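Local coordinates for EscN (Escherichia coli O127:H6, PDB 2OBL), which is a type III secretion ATPase-family protein of the P-loop NTPase clan, related to the alpha and beta subunits of ATP synthases, at residues P54-V59 with G94-I99; G58-D63 with D331-E336; G64-G69 with I259-S264; E253-A258 with F324-T329. The protein carries 1 engineered substitution. All coordinates share one frame; numbering follows the deposited sequence.

Overall arrangement
Helix 60-65 and the turns at its two ends connect all four contacts. Contact 1 and contact 2, whose centres lie about 9 Å apart, share Gly58 and Val59, the residues leading into that helix. Contact 3 takes up the far end of the same helix, its centre about 12 Å from that of contact 2, and is joined to contact 1 through the pairing of strands 54-55 and 68-69. Contact 4, its centre also about 12 Å from that of contact 2, supplies the carbonyls of Phe324 and Gln326 that Arg60 also holds. In contact 4, Phe256 touches residues of a probable P-loop, whereas the calcium ion, bound by Asn229 and Asp234, has its ligands outside all four contacts.

Contact 1: P54-V59 with G94-I99; sequences PFILGV and GASADI
Phe55 carries CG anti to its backbone N (chi1 -178°), which sets the ring beside its own carbonyl carbon with its end approaching the 94-99 loop, and Ser96, with OG beside its backbone N (chi1 -73°), sets its hydroxyl against Ile56. The far end of the phenyl ring does the touching: CE1 comes 3.6 Å from Ser96 O, which approaches obliquely, CZ lies 4.2 Å from Ala97 CB, which meets the ring at its edge, and Ala95 CB, also oblique, is 4.1 Å from Phe55 CZ. Small methyl groups suit these two places because they let the loop run close beside a bulky ring. Leu163 of strand 161-167 packs on Phe55, Ala95 and Ala97 alike, so the group belongs to the interior of the nucleotide-binding domain. On the Ile56 side, Ser96 OG rests 3.7 Å from Ile56 CB, an apolar touch by a polar residue at the surface.

Between these groups the backbones run roughly antiparallel. Ser96 N gives a hydrogen bond of 2.8 Å to Ile56 O, nearly straight at 161° and tilted somewhat from the carbonyl plane. Ala95 CA adds a CA-H...O contact of 3.2 Å to Ile56 O. Farther along, Gly58 CA and Gly94 CA stand 4.4 Å apart; two glycines in register let the chains come this near, and the positive phi of Gly58 is one that glycine adopts readily. The chemistry is thus one firm amide-carbonyl bond flanked by apolar packing, which implies that the exit of helix 84-94 is fixed against the 54-59 chain chiefly by backbone polarity and shape, without any charged pair.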
# COMPACT_ATOMS: atom_id res chain seq x y z
N PRO A 54 -4.85 15.39 0.64
CA PRO A 54 -3.75 14.48 0.34
C PRO A 54 -3.35 13.61 1.54
O PRO A 54 -3.44 14.06 2.70
CB PRO A 54 -2.60 15.41 -0.06
CG PRO A 54 -2.90 16.70 0.58
CD PRO A 54 -4.40 16.80 0.72
N PHE A 55 -2.94 12.38 1.26
CA PHE A 55 -2.40 11.50 2.28
C PHE A 55 -0.94 11.29 1.96
O PHE A 55 -0.60 10.71 0.93
CB PHE A 55 -3.13 10.15 2.30
CG PHE A 55 -2.63 9.21 3.35
CD1 PHE A 55 -3.09 9.32 4.66
CD2 PHE A 55 -1.71 8.23 3.05
CE1 PHE A 55 -2.62 8.44 5.66
CE2 PHE A 55 -1.25 7.35 4.03
CZ PHE A 55 -1.70 7.47 5.33
N ILE A 56 -0.08 11.82 2.82
CA ILE A 56 1.35 11.85 2.56
C ILE A 56 2.01 10.54 2.99
O ILE A 56 1.80 10.08 4.11
CB ILE A 56 2.00 13.08 3.27
CG1 ILE A 56 1.31 14.37 2.82
CG2 ILE A 56 3.49 13.16 2.99
CD1 ILE A 56 1.52 15.54 3.77
N LEU A 57 2.79 9.93 2.10
CA LEU A 57 3.45 8.66 2.39
C LEU A 57 4.92 8.84 2.81
O LEU A 57 5.52 7.96 3.43
CB LEU A 57 3.40 7.73 1.17
CG LEU A 57 2.02 7.24 0.72
CD1 LEU A 57 2.19 6.13 -0.32
CD2 LEU A 57 1.20 6.74 1.88
N GLY A 58 5.50 9.97 2.42
CA GLY A 58 6.93 10.19 2.63
C GLY A 58 7.75 9.43 1.60
O GLY A 58 8.87 9.00 1.88
N VAL A 59 7.16 9.23 0.42
CA VAL A 59 7.84 8.61 -0.71
C VAL A 59 7.71 9.59 -1.87
O VAL A 59 6.60 9.83 -2.35
CB VAL A 59 7.21 7.25 -1.10
CG1 VAL A 59 7.93 6.64 -2.30
CG2 VAL A 59 7.25 6.28 0.08
N GLY A 94 7.17 6.95 7.16
CA GLY A 94 7.04 8.26 6.57
C GLY A 94 5.62 8.79 6.49
O GLY A 94 5.42 10.00 6.36
N ALA A 95 4.63 7.91 6.59
CA ALA A 95 3.24 8.31 6.32
C ALA A 95 2.65 9.24 7.38
O ALA A 95 2.98 9.14 8.57
CB ALA A 95 2.34 7.08 6.13
N SER A 96 1.77 10.13 6.93
CA SER A 96 1.07 11.02 7.86
C SER A 96 -0.16 10.34 8.45
O SER A 96 -1.30 10.72 8.17
CB SER A 96 0.69 12.33 7.17
OG SER A 96 1.84 13.13 6.97
N ALA A 97 0.08 9.33 9.28
CA ALA A 97 -0.99 8.58 9.91
C ALA A 97 -0.81 8.65 11.42
O ALA A 97 0.32 8.62 11.90
CB ALA A 97 -0.97 7.13 9.45
N ASP A 98 -1.91 8.76 12.14
CA ASP A 98 -1.89 8.80 13.61
C ASP A 98 -1.65 7.40 14.15
O ASP A 98 -1.00 7.20 15.18
CB ASP A 98 -3.25 9.29 14.13
CG ASP A 98 -3.55 10.72 13.73
OD1 ASP A 98 -2.60 11.52 13.57
OD2 ASP A 98 -4.74 11.06 13.59
N ILE A 99 -2.22 6.42 13.45
CA ILE A 99 -2.20 5.02 13.85
C ILE A 99 -2.04 4.16 12.62
O ILE A 99 -2.68 4.40 11.60
CB ILE A 99 -3.55 4.63 14.49
CG1 ILE A 99 -3.87 5.52 15.70
CG2 ILE A 99 -3.58 3.15 14.86
CD1 ILE A 99 -3.12 5.14 16.94

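Contact 2: G58-D63 with D331-E336; sequences GVRAID and DISSYE
Arg60 and Asp331 form an end-on, two-pronged salt bridge: NH1 of Arg60 bonds to OD1 of Asp331 at 2.8 Å, and NH2 of Arg60 to OD2 of Asp331, also at 2.8 Å. Both oxygens lie in the guanidinium plane, but the carboxylate is turned 53° against it, so each is approached from above its own plane. A bend at chi3 (-62°) turns the arginine end toward Asp331, and its CG passes 3.7 Å from Ser333 OG. Arginine suits the place because its length and several N-H groups serve many partners at once: NE also bonds to Phe324 O and NH2 to Gln326 O.

Further out, Ser333 OG is bonded to Thr338 OG1 and to a water that reaches Arg60 NH1 weakly. Another water accepts from Ser333 N at 2.7 Å and donates to Gly58 O. Asp63 O lies at the edge of the Tyr335 ring, in its plane, 3.8 Å from Tyr335 CE1, and Asp63 CB packs nearby. The Asp63 carboxylate folds back over the start of its helix, where OD2 takes Gly58 N at 2.8 Å through its syn lone pair and OD1 takes Leu57 N; an acidic group is well suited to these N-H groups.

Through its salt bridge, the contact ties the nucleotide-binding domain to the C-terminal region of this ATPase family, joining the first turn of helix 60-65 to the loop between helices 318-325 and 335-345, with Val59 packed on helix 84-94.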
# COMPACT_ATOMS: atom_id res chain seq x y z
N GLY A 58 5.50 9.97 2.42
CA GLY A 58 6.93 10.19 2.63
C GLY A 58 7.75 9.43 1.60
O GLY A 58 8.87 9.00 1.88
N VAL A 59 7.16 9.23 0.42
CA VAL A 59 7.84 8.61 -0.71
C VAL A 59 7.71 9.59 -1.87
O VAL A 59 6.60 9.83 -2.35
CB VAL A 59 7.21 7.25 -1.10
CG1 VAL A 59 7.93 6.64 -2.30
CG2 VAL A 59 7.25 6.28 0.08
N ARG A 60 8.83 10.17 -2.29
CA ARG A 60 8.80 11.23 -3.31
C ARG A 60 8.08 10.85 -4.59
O ARG A 60 7.28 11.63 -5.10
CB ARG A 60 10.21 11.71 -3.65
CG ARG A 60 10.86 12.52 -2.55
CD ARG A 60 12.10 13.24 -3.06
NE ARG A 60 13.12 12.30 -3.53
CZ ARG A 60 14.19 11.94 -2.83
NH1 ARG A 60 14.40 12.45 -1.62
NH2 ARG A 60 15.05 11.06 -3.34
N ALA A 61 8.33 9.66 -5.10
CA ALA A 61 7.74 9.26 -6.37
C ALA A 61 6.22 9.28 -6.26
O ALA A 61 5.54 9.70 -7.19
CB ALA A 61 8.23 7.90 -6.77
N ILE A 62 5.70 8.81 -5.13
CA ILE A 62 4.25 8.70 -4.96
C ILE A 62 3.62 10.04 -4.58
O ILE A 62 2.69 10.51 -5.23
CB ILE A 62 3.87 7.62 -3.91
CG1 ILE A 62 4.40 6.25 -4.35
CG2 ILE A 62 2.34 7.55 -3.74
CD1 ILE A 62 4.31 5.17 -3.27
N ASP A 63 4.15 10.66 -3.53
CA ASP A 63 3.65 11.97 -3.10
C ASP A 63 3.73 13.00 -4.23
O ASP A 63 2.86 13.88 -4.36
CB ASP A 63 4.45 12.48 -1.90
CG ASP A 63 4.30 11.60 -0.65
OD1 ASP A 63 3.34 10.81 -0.56
OD2 ASP A 63 5.16 11.72 0.25
N ASP A 331 16.90 8.65 3.05
CA ASP A 331 16.69 9.85 2.24
C ASP A 331 15.30 10.40 2.52
O ASP A 331 14.34 10.07 1.81
CB ASP A 331 16.84 9.48 0.76
CG ASP A 331 16.73 10.67 -0.17
OD1 ASP A 331 16.38 11.78 0.27
OD2 ASP A 331 16.99 10.47 -1.38
N ILE A 332 15.19 11.24 3.54
CA ILE A 332 13.92 11.77 4.05
C ILE A 332 13.49 13.04 3.32
O ILE A 332 14.34 13.85 2.92
CB ILE A 332 14.03 12.08 5.58
CG1 ILE A 332 14.60 10.89 6.35
CG2 ILE A 332 12.68 12.52 6.15
CD1 ILE A 332 13.93 9.56 6.01
N SER A 333 12.18 13.23 3.17
CA SER A 333 11.64 14.35 2.38
C SER A 333 10.21 14.72 2.80
O SER A 333 9.28 13.93 2.66
CB SER A 333 11.68 14.00 0.89
OG SER A 333 11.36 15.12 0.08
N SER A 334 10.03 15.93 3.31
CA SER A 334 8.70 16.40 3.70
C SER A 334 7.86 16.68 2.45
O SER A 334 8.39 16.72 1.33
CB SER A 334 8.83 17.69 4.51
OG SER A 334 9.05 18.76 3.63
N TYR A 335 6.56 16.88 2.64
CA TYR A 335 5.68 17.08 1.50
C TYR A 335 5.99 18.42 0.85
O TYR A 335 6.03 18.53 -0.38
CB TYR A 335 4.22 16.99 1.93
CG TYR A 335 3.22 16.97 0.79
CD1 TYR A 335 3.31 16.03 -0.24
CD2 TYR A 335 2.16 17.87 0.76
CE1 TYR A 335 2.39 16.01 -1.29
CE2 TYR A 335 1.23 17.85 -0.28
CZ TYR A 335 1.35 16.92 -1.30
OH TYR A 335 0.43 16.90 -2.32
N GLU A 336 6.24 19.43 1.67
CA GLU A 336 6.70 20.71 1.13
C GLU A 336 7.94 20.51 0.26
O GLU A 336 7.98 20.96 -0.88
CB GLU A 336 6.99 21.70 2.26
CG GLU A 336 7.69 22.97 1.79
CD GLU A 336 7.98 23.93 2.92
OE1 GLU A 336 9.13 23.94 3.42
OE2 GLU A 336 7.05 24.68 3.32
O HOH W 1 10.44 11.28 3.67
O HOH W 2 13.97 15.51 -1.06
O HOH W 3 6.74 13.70 0.51

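Contact 3: G64-G69 with I259-S264; sequences GLLTCG and IDIGLS
Leu65 and Leu66, at the point where helix 60-65 gives up its helical backbone angles, face Ile261 and Ser264 across CA separations of 7.9 Å for Leu65 with Ile261 and 7.5 Å for Leu66 with Ser264, a spacing that only side chains bridge. The place is the buried interior of the nucleotide-binding domain of the P-loop NTPase fold, where the helix end meets the loop leading to strand 265-266.

Leu66 contributes most. With CG beside its backbone N (chi1 -57°), it directs both methyls at the loop: CD1 comes 3.7 Å from Ser264 CB and 4.1 Å from Ile261 CD1, while CD2 lies against the Ser264 backbone. The same CD1 reaches Ile259 CG2, so one leucine methyl sits among three residues of the 259-264 loop. Leu65 crosses Ile261 at about a right angle, its CD1 4.0 Å from Ile261 CD1. Branched aliphatic groups suit this buried setting, since they fill it without leaving polar atoms to be satisfied. Helix 275-290 covers Leu65 through Ala281 and Cys284, and Ile244 of strand 242-245 lies against Leu66 and Ile259.

The loop is held in shape by its own bonds, Leu263 N to Asp260 O and Ser264 N to Ile261 O. Serine fits at its end because CB offers the leucine a nonpolar side while the small hydroxyl is used elsewhere, pairing with Val245 N. Ser264 OG also donates to Asp260 O at 2.9 Å, from above the carbonyl plane and on the opposite face from Leu263 N.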
# COMPACT_ATOMS: atom_id res chain seq x y z
N GLY A 64 4.79 12.91 -5.02
CA GLY A 64 5.00 13.86 -6.12
C GLY A 64 4.17 13.58 -7.36
O GLY A 64 3.55 14.50 -7.90
N LEU A 65 4.16 12.33 -7.80
CA LEU A 65 3.61 11.99 -9.13
C LEU A 65 2.32 11.19 -9.11
O LEU A 65 1.67 11.05 -10.15
CB LEU A 65 4.64 11.20 -9.94
CG LEU A 65 6.03 11.81 -10.07
CD1 LEU A 65 6.92 10.85 -10.84
CD2 LEU A 65 5.93 13.17 -10.78
N LEU A 66 1.98 10.61 -7.96
CA LEU A 66 0.85 9.68 -7.88
C LEU A 66 0.14 9.88 -6.55
O LEU A 66 -0.17 8.91 -5.85
CB LEU A 66 1.37 8.24 -7.96
CG LEU A 66 2.20 7.84 -9.18
CD1 LEU A 66 3.14 6.63 -8.89
CD2 LEU A 66 1.26 7.55 -10.33
N THR A 67 -0.09 11.14 -6.21
CA THR A 67 -0.47 11.51 -4.85
C THR A 67 -1.70 10.79 -4.32
O THR A 67 -2.74 10.74 -4.97
CB THR A 67 -0.69 13.02 -4.74
OG1 THR A 67 0.31 13.70 -5.51
CG2 THR A 67 -0.63 13.45 -3.29
N CYS A 68 -1.54 10.24 -3.12
CA CYS A 68 -2.61 9.50 -2.45
C CYS A 68 -3.54 10.47 -1.74
O CYS A 68 -3.14 11.60 -1.45
CB CYS A 68 -2.05 8.54 -1.41
SG CYS A 68 -1.02 7.24 -2.06
N GLY A 69 -4.75 10.01 -1.43
CA GLY A 69 -5.71 10.83 -0.71
C GLY A 69 -6.21 10.17 0.56
O GLY A 69 -6.22 8.95 0.68
N ILE A 259 9.27 1.57 -8.65
CA ILE A 259 7.94 1.91 -9.11
C ILE A 259 7.95 2.28 -10.59
O ILE A 259 8.64 3.22 -11.01
CB ILE A 259 7.35 3.09 -8.31
CG1 ILE A 259 7.26 2.77 -6.81
CG2 ILE A 259 6.00 3.46 -8.88
CD1 ILE A 259 7.04 4.02 -5.92
N ASP A 260 7.18 1.56 -11.39
CA ASP A 260 7.01 1.94 -12.78
C ASP A 260 5.93 2.99 -12.85
O ASP A 260 4.75 2.69 -12.66
CB ASP A 260 6.63 0.72 -13.62
CG ASP A 260 6.59 1.02 -15.12
OD1 ASP A 260 5.87 1.95 -15.52
OD2 ASP A 260 7.29 0.32 -15.88
N ILE A 261 6.32 4.23 -13.11
CA ILE A 261 5.35 5.33 -13.05
C ILE A 261 4.22 5.17 -14.09
O ILE A 261 3.06 5.47 -13.81
CB ILE A 261 6.07 6.69 -13.20
CG1 ILE A 261 7.20 6.80 -12.17
CG2 ILE A 261 5.06 7.87 -13.09
CD1 ILE A 261 6.75 6.90 -10.71
N GLY A 262 4.58 4.70 -15.29
CA GLY A 262 3.61 4.61 -16.39
C GLY A 262 2.55 3.55 -16.17
O GLY A 262 1.47 3.60 -16.77
N LEU A 263 2.85 2.58 -15.30
CA LEU A 263 1.90 1.50 -14.98
C LEU A 263 1.13 1.78 -13.70
O LEU A 263 0.27 1.00 -13.29
CB LEU A 263 2.64 0.18 -14.81
CG LEU A 263 3.25 -0.39 -16.07
CD1 LEU A 263 4.08 -1.62 -15.73
CD2 LEU A 263 2.12 -0.73 -17.04
N SER A 264 1.46 2.89 -13.06
CA SER A 264 0.87 3.21 -11.77
C SER A 264 -0.11 4.33 -11.99
O SER A 264 -0.06 5.00 -13.02
CB SER A 264 1.95 3.62 -10.75
OG SER A 264 2.87 2.56 -10.51

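Contact 4: E253-A258 with F324-T329; sequences ENHFPA and FIQQST
Ile325, in the last turn of helix 318-325, meets His255 at the ring edge, its CD1 3.7 Å from CE1 of the imidazole; here the C-terminal helical region packs on the loop of the P-loop domain that leaves helix 248-251 through a Schellman motif at Asn254. A water donates to both Ile325 O and Pro257 O, serving two carbonyls that cannot bond to each other.

Gln326, the first residue beyond the helix, lays its aliphatic part over the same imidazole: CG sits 3.6 Å above the centroid, 6° from the normal, in a CH-pi contact. Glutamine suits this spot because its CG methylene covers the flat ring while its amide reaches on to polar partners, OE1 pairing with Gln322 and NE2 giving 2.8 Å to a water that also joins Asn254 O and Phe256 N.

Gln327 then turns its backbone to the loop, N donating to Phe256 O at 3.0 Å and nearly straight (170°), on a lone pair in the carbonyl plane. Its amide holds Arg60 N and Asp331 O. The Phe256-Pro257 peptide is cis, and Pro257 CD packs 3.6 Å from Gln327 O.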
# COMPACT_ATOMS: atom_id res chain seq x y z
N GLU A 253 17.90 -2.74 -12.21
CA GLU A 253 18.70 -1.54 -12.47
C GLU A 253 19.15 -0.91 -11.15
O GLU A 253 19.81 0.13 -11.16
CB GLU A 253 17.89 -0.53 -13.29
CG GLU A 253 17.85 -0.86 -14.77
CD GLU A 253 16.83 -0.04 -15.54
OE1 GLU A 253 16.35 0.99 -15.01
OE2 GLU A 253 16.52 -0.42 -16.69
N ASN A 254 18.79 -1.54 -10.04
CA ASN A 254 19.02 -1.00 -8.70
C ASN A 254 18.31 0.33 -8.52
O ASN A 254 18.80 1.24 -7.85
CB ASN A 254 20.52 -0.90 -8.38
CG ASN A 254 21.06 -2.18 -7.80
OD1 ASN A 254 20.69 -2.57 -6.69
ND2 ASN A 254 21.92 -2.85 -8.54
N HIS A 255 17.13 0.41 -9.13
CA HIS A 255 16.30 1.60 -9.09
C HIS A 255 15.21 1.38 -8.05
O HIS A 255 14.25 0.66 -8.29
CB HIS A 255 15.71 1.82 -10.49
CG HIS A 255 14.72 2.94 -10.58
ND1 HIS A 255 14.85 3.97 -11.48
CD2 HIS A 255 13.56 3.17 -9.91
CE1 HIS A 255 13.83 4.80 -11.35
NE2 HIS A 255 13.03 4.34 -10.41
N PHE A 256 15.39 1.98 -6.87
CA PHE A 256 14.45 1.80 -5.76
C PHE A 256 13.97 3.11 -5.13
O PHE A 256 14.78 4.03 -4.94
CB PHE A 256 15.09 0.95 -4.66
CG PHE A 256 15.44 -0.44 -5.08
CD1 PHE A 256 14.45 -1.39 -5.26
CD2 PHE A 256 16.76 -0.80 -5.28
CE1 PHE A 256 14.78 -2.69 -5.65
CE2 PHE A 256 17.10 -2.10 -5.67
CZ PHE A 256 16.11 -3.03 -5.84
N PRO A 257 12.67 3.19 -4.77
CA PRO A 257 11.61 2.18 -4.98
C PRO A 257 11.42 1.84 -6.45
O PRO A 257 11.50 2.73 -7.29
CB PRO A 257 10.35 2.89 -4.46
CG PRO A 257 10.88 3.88 -3.45
CD PRO A 257 12.15 4.38 -4.07
N ALA A 258 11.14 0.57 -6.77
CA ALA A 258 11.12 0.10 -8.16
C ALA A 258 9.77 0.35 -8.82
O ALA A 258 9.22 -0.53 -9.48
CB ALA A 258 11.48 -1.38 -8.23
N PHE A 324 15.20 12.28 -7.85
CA PHE A 324 13.91 12.59 -7.25
C PHE A 324 13.11 11.31 -6.97
O PHE A 324 12.65 11.07 -5.84
CB PHE A 324 13.12 13.54 -8.16
CG PHE A 324 11.72 13.85 -7.66
CD1 PHE A 324 11.52 14.77 -6.64
CD2 PHE A 324 10.61 13.22 -8.22
CE1 PHE A 324 10.24 15.06 -6.19
CE2 PHE A 324 9.32 13.50 -7.76
CZ PHE A 324 9.15 14.43 -6.75
N ILE A 325 12.96 10.47 -7.99
CA ILE A 325 12.10 9.28 -7.84
C ILE A 325 12.81 8.13 -7.15
O ILE A 325 12.17 7.33 -6.45
CB ILE A 325 11.47 8.81 -9.17
CG1 ILE A 325 12.55 8.48 -10.21
CG2 ILE A 325 10.49 9.87 -9.69
CD1 ILE A 325 12.01 7.96 -11.54
N GLN A 326 14.12 8.01 -7.35
CA GLN A 326 14.88 7.05 -6.58
C GLN A 326 15.11 7.68 -5.21
O GLN A 326 15.36 8.90 -5.10
CB GLN A 326 16.20 6.68 -7.27
CG GLN A 326 16.01 5.90 -8.56
CD GLN A 326 17.32 5.60 -9.27
OE1 GLN A 326 17.47 5.89 -10.46
NE2 GLN A 326 18.27 5.04 -8.53
N GLN A 327 15.00 6.87 -4.17
CA GLN A 327 15.03 7.37 -2.81
C GLN A 327 15.43 6.27 -1.85
O GLN A 327 14.79 5.22 -1.79
CB GLN A 327 13.64 7.87 -2.44
CG GLN A 327 13.55 8.60 -1.12
CD GLN A 327 12.15 9.09 -0.86
OE1 GLN A 327 11.27 8.91 -1.70
NE2 GLN A 327 11.92 9.70 0.29
N SER A 328 16.51 6.50 -1.11
CA SER A 328 16.95 5.54 -0.11
C SER A 328 16.08 5.63 1.14
O SER A 328 15.35 6.60 1.33
CB SER A 328 18.41 5.80 0.28
OG SER A 328 18.50 7.04 0.95
N THR A 329 16.19 4.61 1.98
CA THR A 329 15.44 4.55 3.23
C THR A 329 15.72 5.76 4.13
O THR A 329 14.81 6.30 4.76
CB THR A 329 15.77 3.25 3.98
OG1 THR A 329 15.19 2.14 3.28
CG2 THR A 329 15.25 3.28 5.40
O HOH W 4 19.77 2.95 -10.30
O HOH W 5 18.03 3.19 -6.42
O HOH W 6 10.43 5.21 -7.26